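Local coordinates for tRNA (adenine(58)-N(1))-methyltransferase catalytic subunit TRM61 C-terminal domain-containing protein (Thermoplasma acidophilum, PDB 1YB2) that probably transfers methyl groups from S-adenosyl-L-methionine to adenine bases of RNA, most likely tRNA, at residues V235-R240 with L256-I262; G111-V117 with Q178-I184; P26-S31 with S72-F78. All coordinates share one frame; numbering follows the deposited sequence.

In the fold
Two of the three contacts belong to one sheet of the probable methyltransferase domain, and the third to the sheet of the small FKBP-like N-terminal domain. Contact 2 joins two central parallel strands, whereas contact 1 is the antiparallel pair at the sheet's edge within one subunit, where the second subunit extends it; their centres are 25 Å apart. Both lie near residues predicted to bind S-adenosyl-L-methionine: the side chain of Ile184 is about 6 Å from that of Asp186, that of Ala260 about 8 Å from it, and that of Val117 about 7 Å from that of Asp170. Contact 3, centred 19 Å from contact 2 and 28 Å from contact 1, lies away from them but also touches the second subunit.

Contact 1: residues V235-R240 with L256-I262; sequences VELMKR and LTHTAFI
Glu236 turns CG opposite its own backbone N (chi1 175°) and continues extended, while Phe261 sets its ring opposite its carbonyl carbon (chi1 -68°); the pair already shares one face of the sheet, and these torsions lay the two side chains alongside each other. Glu236 CG makes an off-centre CH-pi contact, 4.3 Å from the centroid of the Phe261 ring, and the carboxylate plane is inclined only 26° to the ring. Glu236 OE2 ends 3.6 Å from Phe261 CZ. The other oxygen, Glu236 OE1, leaves the strand pair to form a salt bridge with Arg240 NE of the second subunit. On the same face, selenomethionine Met238 runs beside Thr259, with CG of Met238 3.3 Å from OG1 of Thr259. The opposite face is more apolar at the Val235 end: Val235 CG2 meets Ile262 CB at 4.0 Å, and the delta methyls of Leu237 and Ile262, both CD1, touch at 3.9 Å. Backbone bonds in reciprocal pairs join Val235 to Ile262, Leu237 to Ala260 and Lys239 to His258, the regular pattern of an antiparallel hairpin. Strand 258-267 is flanked on its far side by strand 205-211, whose Thr208 and Tyr210 receive Ile262, and helix 214-223 packs on Phe261 through Phe214 and Ser217. Residues 235-240 pair antiparallel with a strand of the second subunit, so the sheet continues from one subunit into the other.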
loop_
_atom_site.group_PDB
_atom_site.type_symbol
_atom_site.label_atom_id
_atom_site.label_comp_id
_atom_site.label_asym_id
_atom_site.label_seq_id
_atom_site.Cartn_x
_atom_site.Cartn_y
_atom_site.Cartn_z
ATOM N N VAL A 235 6.114 -5.600 12.552
ATOM C CA VAL A 235 7.309 -5.157 11.861
ATOM C C VAL A 235 7.772 -3.786 12.345
ATOM O O VAL A 235 6.956 -2.926 12.699
ATOM C CB VAL A 235 7.114 -5.121 10.327
ATOM C CG1 VAL A 235 6.791 -6.547 9.795
ATOM C CG2 VAL A 235 6.041 -4.114 9.910
ATOM N N GLU A 236 9.087 -3.600 12.380
ATOM C CA GLU A 236 9.677 -2.272 12.444
ATOM C C GLU A 236 9.987 -1.821 11.006
ATOM O O GLU A 236 10.722 -2.495 10.268
ATOM C CB GLU A 236 10.922 -2.292 13.332
ATOM C CG GLU A 236 11.691 -0.963 13.368
ATOM C CD GLU A 236 12.936 -1.046 14.234
ATOM O OE1 GLU A 236 13.490 -2.149 14.402
ATOM O OE2 GLU A 236 13.356 0.000 14.752
ATOM N N LEU A 237 9.393 -0.700 10.603
ATOM C CA LEU A 237 9.592 -0.132 9.275
ATOM C C LEU A 237 10.340 1.163 9.451
ATOM O O LEU A 237 9.894 2.027 10.218
ATOM C CB LEU A 237 8.251 0.177 8.590
ATOM C CG LEU A 237 7.805 -0.634 7.366
ATOM C CD1 LEU A 237 6.695 0.081 6.603
ATOM C CD2 LEU A 237 8.950 -0.932 6.410
HETATM N N MSE A 238 11.460 1.307 8.749
HETATM C CA MSE A 238 12.244 2.533 8.781
HETATM C C MSE A 238 12.378 3.123 7.378
HETATM O O MSE A 238 12.751 2.430 6.429
HETATM C CB MSE A 238 13.619 2.278 9.379
HETATM C CG MSE A 238 13.584 1.862 10.828
HETATM SE SE MSE A 238 15.148 0.793 11.345
HETATM C CE MSE A 238 14.422 -1.076 10.714
ATOM N N LYS A 239 12.083 4.409 7.259
ATOM C CA LYS A 239 12.106 5.081 5.982
ATOM C C LYS A 239 13.039 6.295 6.042
ATOM O O LYS A 239 12.982 7.082 6.985
ATOM C CB LYS A 239 10.688 5.527 5.627
ATOM C CG LYS A 239 10.605 6.394 4.381
ATOM C CD LYS A 239 9.836 7.687 4.677
ATOM C CE LYS A 239 9.963 8.648 3.506
ATOM N NZ LYS A 239 10.204 10.026 3.962
ATOM N N ARG A 240 13.905 6.438 5.055
ATOM C CA ARG A 240 14.602 7.695 4.898
ATOM C C ARG A 240 14.725 8.093 3.450
ATOM O O ARG A 240 14.966 7.262 2.567
ATOM C CB ARG A 240 15.955 7.719 5.600
ATOM C CG ARG A 240 17.060 6.934 4.972
ATOM C CD ARG A 240 18.403 7.403 5.538
ATOM N NE ARG A 240 19.486 6.613 4.966
ATOM C CZ ARG A 240 20.528 7.116 4.309
ATOM N NH1 ARG A 240 20.680 8.434 4.168
ATOM N NH2 ARG A 240 21.441 6.290 3.812
ATOM N N LEU A 256 16.286 12.755 8.248
ATOM C CA LEU A 256 15.910 11.937 9.401
ATOM C C LEU A 256 15.409 10.578 8.928
ATOM O O LEU A 256 14.723 10.478 7.903
ATOM C CB LEU A 256 14.775 12.609 10.174
ATOM C CG LEU A 256 14.995 13.411 11.470
ATOM C CD1 LEU A 256 16.316 14.126 11.506
ATOM C CD2 LEU A 256 13.839 14.377 11.624
ATOM N N THR A 257 15.736 9.529 9.669
ATOM C CA THR A 257 15.046 8.293 9.425
ATOM C C THR A 257 13.787 8.240 10.284
ATOM O O THR A 257 13.804 8.613 11.456
ATOM C CB THR A 257 15.945 7.003 9.366
ATOM O OG1 THR A 257 15.283 5.892 10.005
ATOM C CG2 THR A 257 17.302 7.217 9.917
ATOM N N HIS A 258 12.682 7.881 9.651
ATOM C CA HIS A 258 11.397 7.829 10.312
ATOM C C HIS A 258 11.013 6.366 10.541
ATOM O O HIS A 258 11.171 5.537 9.643
ATOM C CB HIS A 258 10.374 8.598 9.480
ATOM C CG HIS A 258 10.820 9.998 9.179
ATOM N ND1 HIS A 258 11.356 10.366 7.962
ATOM C CD2 HIS A 258 10.911 11.092 9.975
ATOM C CE1 HIS A 258 11.712 11.640 8.007
ATOM N NE2 HIS A 258 11.456 12.103 9.219
ATOM N N THR A 259 10.542 6.061 11.751
ATOM C CA THR A 259 10.310 4.677 12.187
ATOM C C THR A 259 8.883 4.433 12.670
ATOM O O THR A 259 8.380 5.169 13.523
ATOM C CB THR A 259 11.277 4.292 13.311
ATOM O OG1 THR A 259 12.615 4.294 12.807
ATOM C CG2 THR A 259 10.961 2.902 13.853
ATOM N N ALA A 260 8.244 3.404 12.122
ATOM C CA ALA A 260 6.924 2.947 12.580
ATOM C C ALA A 260 6.988 1.492 13.041
ATOM O O ALA A 260 7.751 0.683 12.487
ATOM C CB ALA A 260 5.900 3.084 11.481
ATOM N N PHE A 261 6.185 1.168 14.049
ATOM C CA PHE A 261 6.038 -0.208 14.506
ATOM C C PHE A 261 4.608 -0.621 14.188
ATOM O O PHE A 261 3.657 -0.021 14.693
ATOM C CB PHE A 261 6.345 -0.306 15.997
ATOM C CG PHE A 261 7.801 -0.056 16.332
ATOM C CD1 PHE A 261 8.665 -1.121 16.568
ATOM C CD2 PHE A 261 8.314 1.237 16.359
ATOM C CE1 PHE A 261 10.009 -0.905 16.850
ATOM C CE2 PHE A 261 9.663 1.466 16.648
ATOM C CZ PHE A 261 10.508 0.385 16.892
ATOM N N ILE A 262 4.459 -1.604 13.310
ATOM C CA ILE A 262 3.146 -1.944 12.777
ATOM C C ILE A 262 2.792 -3.374 13.159
ATOM O O ILE A 262 3.507 -4.313 12.800
ATOM C CB ILE A 262 3.095 -1.775 11.251
ATOM C CG1 ILE A 262 3.561 -0.351 10.856
ATOM C CG2 ILE A 262 1.677 -2.083 10.727
ATOM C CD1 ILE A 262 3.939 -0.226 9.359
#

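Contact 2: residues G111-V117 with Q178-I184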
loop_
_atom_site.group_PDB
_atom_site.type_symbol
_atom_site.label_atom_id
_atom_site.label_comp_id
_atom_site.label_asym_id
_atom_site.label_seq_id
_atom_site.Cartn_x
_atom_site.Cartn_y
_atom_site.Cartn_z
ATOM N N GLY A 111 -15.721 -1.737 -1.530
ATOM C CA GLY A 111 -16.844 -2.433 -0.923
ATOM C C GLY A 111 -16.714 -2.699 0.572
ATOM O O GLY A 111 -17.699 -2.997 1.240
HETATM N N MSE A 112 -15.501 -2.587 1.093
HETATM C CA MSE A 112 -15.239 -2.813 2.515
HETATM C C MSE A 112 -15.806 -1.702 3.396
HETATM O O MSE A 112 -15.876 -0.543 2.995
HETATM C CB MSE A 112 -13.731 -2.936 2.772
HETATM C CG MSE A 112 -13.032 -4.097 2.069
HETATM SE SE MSE A 112 -11.090 -3.992 2.388
HETATM C CE MSE A 112 -11.133 -4.703 4.154
ATOM N N ASP A 113 -16.214 -2.080 4.605
ATOM C CA ASP A 113 -16.534 -1.120 5.658
ATOM C C ASP A 113 -15.366 -1.065 6.646
ATOM O O ASP A 113 -15.117 -2.010 7.399
ATOM C CB ASP A 113 -17.835 -1.478 6.359
ATOM C CG ASP A 113 -19.034 -1.434 5.417
ATOM O OD1 ASP A 113 -19.143 -0.493 4.590
ATOM O OD2 ASP A 113 -19.876 -2.345 5.501
ATOM N N ILE A 114 -14.672 0.063 6.636
ATOM C CA ILE A 114 -13.428 0.235 7.374
ATOM C C ILE A 114 -13.624 1.170 8.552
ATOM O O ILE A 114 -14.306 2.207 8.445
ATOM C CB ILE A 114 -12.306 0.748 6.421
ATOM C CG1 ILE A 114 -12.093 -0.297 5.303
ATOM C CG2 ILE A 114 -10.999 1.074 7.203
ATOM C CD1 ILE A 114 -11.044 0.089 4.281
ATOM N N LEU A 115 -13.038 0.787 9.678
ATOM C CA LEU A 115 -13.030 1.608 10.877
ATOM C C LEU A 115 -11.615 2.151 11.071
ATOM O O LEU A 115 -10.651 1.383 11.094
ATOM C CB LEU A 115 -13.447 0.775 12.108
ATOM C CG LEU A 115 -13.421 1.531 13.447
ATOM C CD1 LEU A 115 -14.457 2.651 13.420
ATOM C CD2 LEU A 115 -13.698 0.584 14.611
ATOM N N GLU A 116 -11.493 3.471 11.185
ATOM C CA GLU A 116 -10.220 4.101 11.468
ATOM C C GLU A 116 -10.299 4.816 12.821
ATOM O O GLU A 116 -11.080 5.760 12.996
ATOM C CB GLU A 116 -9.863 5.068 10.328
ATOM C CG GLU A 116 -8.570 5.807 10.489
ATOM C CD GLU A 116 -8.271 6.744 9.309
ATOM O OE1 GLU A 116 -9.206 7.102 8.553
ATOM O OE2 GLU A 116 -7.093 7.141 9.150
ATOM N N VAL A 117 -9.482 4.358 13.766
ATOM C CA VAL A 117 -9.429 4.888 15.120
ATOM C C VAL A 117 -8.165 5.747 15.239
ATOM O O VAL A 117 -7.039 5.227 15.223
ATOM C CB VAL A 117 -9.457 3.746 16.167
ATOM C CG1 VAL A 117 -9.521 4.292 17.569
ATOM C CG2 VAL A 117 -10.652 2.807 15.901
ATOM N N GLN A 178 -22.484 -1.662 13.853
ATOM C CA GLN A 178 -21.887 -2.295 12.687
ATOM C C GLN A 178 -20.643 -3.108 13.031
ATOM O O GLN A 178 -19.950 -2.826 14.009
ATOM C CB GLN A 178 -21.535 -1.232 11.655
ATOM C CG GLN A 178 -21.731 -1.681 10.219
ATOM C CD GLN A 178 -21.357 -0.607 9.206
ATOM O OE1 GLN A 178 -21.325 -0.869 8.001
ATOM N NE2 GLN A 178 -21.072 0.607 9.687
HETATM N N MSE A 179 -20.403 -4.141 12.232
HETATM C CA MSE A 179 -19.151 -4.897 12.248
HETATM C C MSE A 179 -18.330 -4.418 11.061
HETATM O O MSE A 179 -18.883 -4.156 10.002
HETATM C CB MSE A 179 -19.432 -6.394 12.114
HETATM C CG MSE A 179 -20.419 -6.931 13.142
HETATM SE SE MSE A 179 -19.691 -6.757 14.944
HETATM C CE MSE A 179 -18.783 -8.528 15.041
ATOM N N TYR A 180 -17.018 -4.302 11.234
ATOM C CA TYR A 180 -16.135 -3.738 10.200
ATOM C C TYR A 180 -15.297 -4.806 9.499
ATOM O O TYR A 180 -15.000 -5.837 10.086
ATOM C CB TYR A 180 -15.254 -2.630 10.810
ATOM C CG TYR A 180 -16.124 -1.530 11.344
ATOM C CD1 TYR A 180 -16.684 -0.575 10.481
ATOM C CD2 TYR A 180 -16.461 -1.480 12.692
ATOM C CE1 TYR A 180 -17.533 0.419 10.963
ATOM C CE2 TYR A 180 -17.306 -0.497 13.182
ATOM C CZ TYR A 180 -17.836 0.450 12.315
ATOM O OH TYR A 180 -18.692 1.417 12.815
ATOM N N ASP A 181 -14.924 -4.550 8.249
ATOM C CA ASP A 181 -14.117 -5.485 7.470
ATOM C C ASP A 181 -12.632 -5.342 7.768
ATOM O O ASP A 181 -11.852 -6.222 7.419
ATOM C CB ASP A 181 -14.347 -5.270 5.971
ATOM C CG ASP A 181 -15.747 -5.641 5.537
ATOM O OD1 ASP A 181 -16.139 -6.796 5.761
ATOM O OD2 ASP A 181 -16.451 -4.784 4.965
ATOM N N ALA A 182 -12.249 -4.216 8.386
ATOM C CA ALA A 182 -10.852 -3.893 8.700
ATOM C C ALA A 182 -10.859 -2.773 9.717
ATOM O O ALA A 182 -11.756 -1.921 9.717
ATOM C CB ALA A 182 -10.080 -3.439 7.448
ATOM N N VAL A 183 -9.860 -2.794 10.586
ATOM C CA VAL A 183 -9.645 -1.730 11.554
ATOM C C VAL A 183 -8.225 -1.239 11.400
ATOM O O VAL A 183 -7.272 -2.032 11.296
ATOM C CB VAL A 183 -9.862 -2.164 13.012
ATOM C CG1 VAL A 183 -9.513 -1.017 13.970
ATOM C CG2 VAL A 183 -11.317 -2.635 13.224
ATOM N N ILE A 184 -8.096 0.082 11.345
ATOM C CA ILE A 184 -6.798 0.720 11.296
ATOM C C ILE A 184 -6.724 1.670 12.481
ATOM O O ILE A 184 -7.543 2.599 12.599
ATOM C CB ILE A 184 -6.584 1.432 9.935
ATOM C CG1 ILE A 184 -6.438 0.366 8.834
ATOM C CG2 ILE A 184 -5.331 2.323 10.011
ATOM C CD1 ILE A 184 -7.027 0.731 7.510
HETATM O O HOH W 1 -18.961 -5.246 3.956
#
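Strands 113-117 and 182-184 run parallel, their axes 4.8 Å apart and inclined by 19°, as adjacent central strands of the Rossmann-like sheet of S-adenosyl-L-methionine-dependent methyltransferases. Leu115 N donates to Ala182 O, Leu115 O accepts from Ile184 N, and Val117 N reaches Ile184 O. Leu115 lays CB over one face of the Tyr180 ring, 3.8 Å from its centroid, while Asp113 O lies at the ring's edge, near its plane; Tyr180 OH is hydrogen-bonded to Ser176 OG. On the other face of the sheet Ile114 CG2 touches Ile184 CD1 at 4.0 Å, beneath helix 123-132, and OE1 of the buried Glu116 is hydrogen-bonded to Ser125 OG of that helix. Where the second segment turns its corner, CE of selenomethionine Met112 rests 3.7 Å from Ala182 CB. There Asp181 grips Asp113 twice: its N donates to Asp113 O at 2.7 Å, and its OD2 accepts from Asp113 N. The salt bridge from Lys202 NZ to Asp181 OD1 probably offsets part of the repulsion between the two carboxylates; Asp113 OD1 is hydrogen-bonded to Thr137 OG1. A water donates to Asp181 OD2 at 2.7 Å and only weakly, at 3.4 Å, to Asp113 OD2.

Contact 3: residues P26-S31 with S72-F78; sequences PVILVS and SFIVSDF
Leu29 and Val75 run alongside each other on one face of an antiparallel strand pair, with CD2 of Leu29 3.8 Å from CG2 of Val75. Two residues before Val75, Phe73 brings CD1 to within 3.9 Å of Leu29 CB. Leu66 of strand 65-68 packs on both Leu29 and Val75, and the Phe73 ring has a cation-pi partner in Lys71.

On the opposite face Val30 crosses Ile74 at a slant. With CG1 of Val30 anti to the carbonyl carbon (chi1 -53°), CG2 falls between the backbone N and the carbonyl carbon and meets Ile74 CB at 3.9 Å; CG1 approaches Ser76 CB. Ile266 of strand 258-267 touches Val30, Ile74 and Ser76, so this face is where the N-terminal domain rests on the methyltransferase sheet.

Toward the far end Ile28 and Phe78 extend along each other, Ile28 CD1 lying at the edge of the Phe78 ring, near its plane and 4.2 Å from its CD1. Val27 CG1 lies 3.9 Å from Phe78 CB. The same ring stacks on Phe158 of the second subunit and meets Tyr159 of that subunit with the planes at about 90°.

The backbone here departs from regular pairing in a classic beta bulge: two residues, Val27 and Ile28, stand opposite the single Ser76, whose O accepts from Val27 N at 3.1 Å and from Ile28 N at 3.0 Å. Ser76 OG donates to Asp77 O at 2.8 Å, which secures a buried hydroxyl within its own strand end. The join is thus largely apolar between its side chains; its other serine hydroxyls also find partners nearby, Ser31 OG at Glu34 O and Ser72 OG at Glu65 OE1, and the Phe78 ring is shared with the second subunit.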
loop_
_atom_site.group_PDB
_atom_site.type_symbol
_atom_site.label_atom_id
_atom_site.label_comp_id
_atom_site.label_asym_id
_atom_site.label_seq_id
_atom_site.Cartn_x
_atom_site.Cartn_y
_atom_site.Cartn_z
ATOM N N PRO A 26 -13.333 -19.552 2.760
ATOM C CA PRO A 26 -12.135 -19.697 3.583
ATOM C C PRO A 26 -11.128 -20.598 2.890
ATOM O O PRO A 26 -11.436 -21.757 2.604
ATOM C CB PRO A 26 -12.672 -20.363 4.870
ATOM C CG PRO A 26 -14.186 -20.537 4.669
ATOM C CD PRO A 26 -14.557 -19.586 3.581
ATOM N N VAL A 27 -9.942 -20.076 2.607
ATOM C CA VAL A 27 -8.966 -20.843 1.849
ATOM C C VAL A 27 -7.572 -20.857 2.495
ATOM O O VAL A 27 -6.758 -21.731 2.195
ATOM C CB VAL A 27 -8.955 -20.405 0.335
ATOM C CG1 VAL A 27 -8.261 -19.060 0.131
ATOM C CG2 VAL A 27 -8.343 -21.474 -0.542
ATOM N N ILE A 28 -7.314 -19.916 3.397
ATOM C CA ILE A 28 -5.993 -19.743 3.998
ATOM C C ILE A 28 -6.013 -20.117 5.491
ATOM O O ILE A 28 -6.971 -19.818 6.215
ATOM C CB ILE A 28 -5.483 -18.269 3.816
ATOM C CG1 ILE A 28 -5.518 -17.830 2.342
ATOM C CG2 ILE A 28 -4.075 -18.057 4.399
ATOM C CD1 ILE A 28 -4.838 -18.787 1.354
ATOM N N LEU A 29 -4.957 -20.776 5.944
ATOM C CA LEU A 29 -4.740 -20.991 7.374
ATOM C C LEU A 29 -3.557 -20.122 7.826
ATOM O O LEU A 29 -2.432 -20.290 7.340
ATOM C CB LEU A 29 -4.471 -22.461 7.659
ATOM C CG LEU A 29 -5.588 -23.437 7.277
ATOM C CD1 LEU A 29 -5.160 -24.846 7.551
ATOM C CD2 LEU A 29 -6.882 -23.126 8.025
ATOM N N VAL A 30 -3.813 -19.184 8.725
ATOM C CA VAL A 30 -2.778 -18.234 9.136
ATOM C C VAL A 30 -2.346 -18.471 10.574
ATOM O O VAL A 30 -3.054 -19.125 11.344
ATOM C CB VAL A 30 -3.229 -16.749 8.960
ATOM C CG1 VAL A 30 -3.717 -16.498 7.557
ATOM C CG2 VAL A 30 -4.321 -16.350 9.972
ATOM N N SER A 31 -1.180 -17.930 10.937
ATOM C CA SER A 31 -0.691 -17.994 12.306
ATOM C C SER A 31 0.476 -17.031 12.476
ATOM O O SER A 31 0.858 -16.340 11.527
ATOM C CB SER A 31 -0.274 -19.420 12.681
ATOM O OG SER A 31 1.016 -19.715 12.177
ATOM N N SER A 72 -1.952 -23.886 16.704
ATOM C CA SER A 72 -3.101 -23.083 16.307
ATOM C C SER A 72 -2.980 -22.448 14.914
ATOM O O SER A 72 -1.988 -21.785 14.597
ATOM C CB SER A 72 -3.330 -21.959 17.314
ATOM O OG SER A 72 -3.710 -22.465 18.580
ATOM N N PHE A 73 -4.022 -22.624 14.109
ATOM C CA PHE A 73 -4.179 -21.882 12.863
ATOM C C PHE A 73 -5.522 -21.194 12.877
ATOM O O PHE A 73 -6.503 -21.779 13.371
ATOM C CB PHE A 73 -4.135 -22.843 11.675
ATOM C CG PHE A 73 -2.782 -23.430 11.427
ATOM C CD1 PHE A 73 -1.876 -22.792 10.577
ATOM C CD2 PHE A 73 -2.402 -24.619 12.051
ATOM C CE1 PHE A 73 -0.604 -23.333 10.350
ATOM C CE2 PHE A 73 -1.126 -25.180 11.830
ATOM C CZ PHE A 73 -0.233 -24.536 10.980
ATOM N N ILE A 74 -5.577 -19.984 12.327
ATOM C CA ILE A 74 -6.852 -19.271 12.165
ATOM C C ILE A 74 -7.285 -19.355 10.690
ATOM O O ILE A 74 -6.476 -19.116 9.773
ATOM C CB ILE A 74 -6.772 -17.790 12.642
ATOM C CG1 ILE A 74 -6.185 -17.679 14.074
ATOM C CG2 ILE A 74 -8.139 -17.093 12.557
ATOM C CD1 ILE A 74 -6.894 -18.578 15.142
ATOM N N VAL A 75 -8.543 -19.733 10.470
ATOM C CA VAL A 75 -9.120 -19.733 9.125
ATOM C C VAL A 75 -9.343 -18.308 8.622
ATOM O O VAL A 75 -9.933 -17.461 9.300
ATOM C CB VAL A 75 -10.441 -20.564 9.058
ATOM C CG1 VAL A 75 -10.998 -20.573 7.636
ATOM C CG2 VAL A 75 -10.199 -21.987 9.515
ATOM N N SER A 76 -8.853 -18.044 7.421
ATOM C CA SER A 76 -9.056 -16.752 6.801
ATOM C C SER A 76 -9.484 -16.884 5.321
ATOM O O SER A 76 -9.140 -17.856 4.642
ATOM C CB SER A 76 -7.766 -15.956 6.887
ATOM O OG SER A 76 -7.916 -14.680 6.315
ATOM N N ASP A 77 -10.221 -15.897 4.829
ATOM C CA ASP A 77 -10.354 -15.722 3.372
ATOM C C ASP A 77 -9.007 -15.244 2.830
ATOM O O ASP A 77 -8.214 -14.638 3.545
ATOM C CB ASP A 77 -11.423 -14.680 3.026
ATOM C CG ASP A 77 -12.845 -15.150 3.336
ATOM O OD1 ASP A 77 -13.123 -16.372 3.338
ATOM O OD2 ASP A 77 -13.699 -14.275 3.584
ATOM N N PHE A 78 -8.749 -15.501 1.551
ATOM C CA PHE A 78 -7.556 -14.957 0.923
ATOM C C PHE A 78 -7.481 -13.446 1.040
ATOM O O PHE A 78 -8.487 -12.760 0.929
ATOM C CB PHE A 78 -7.453 -15.333 -0.560
ATOM C CG PHE A 78 -6.234 -14.767 -1.214
ATOM C CD1 PHE A 78 -4.981 -15.331 -0.971
ATOM C CD2 PHE A 78 -6.322 -13.636 -2.016
ATOM C CE1 PHE A 78 -3.837 -14.807 -1.562
ATOM C CE2 PHE A 78 -5.202 -13.109 -2.604
ATOM C CZ PHE A 78 -3.945 -13.692 -2.368
#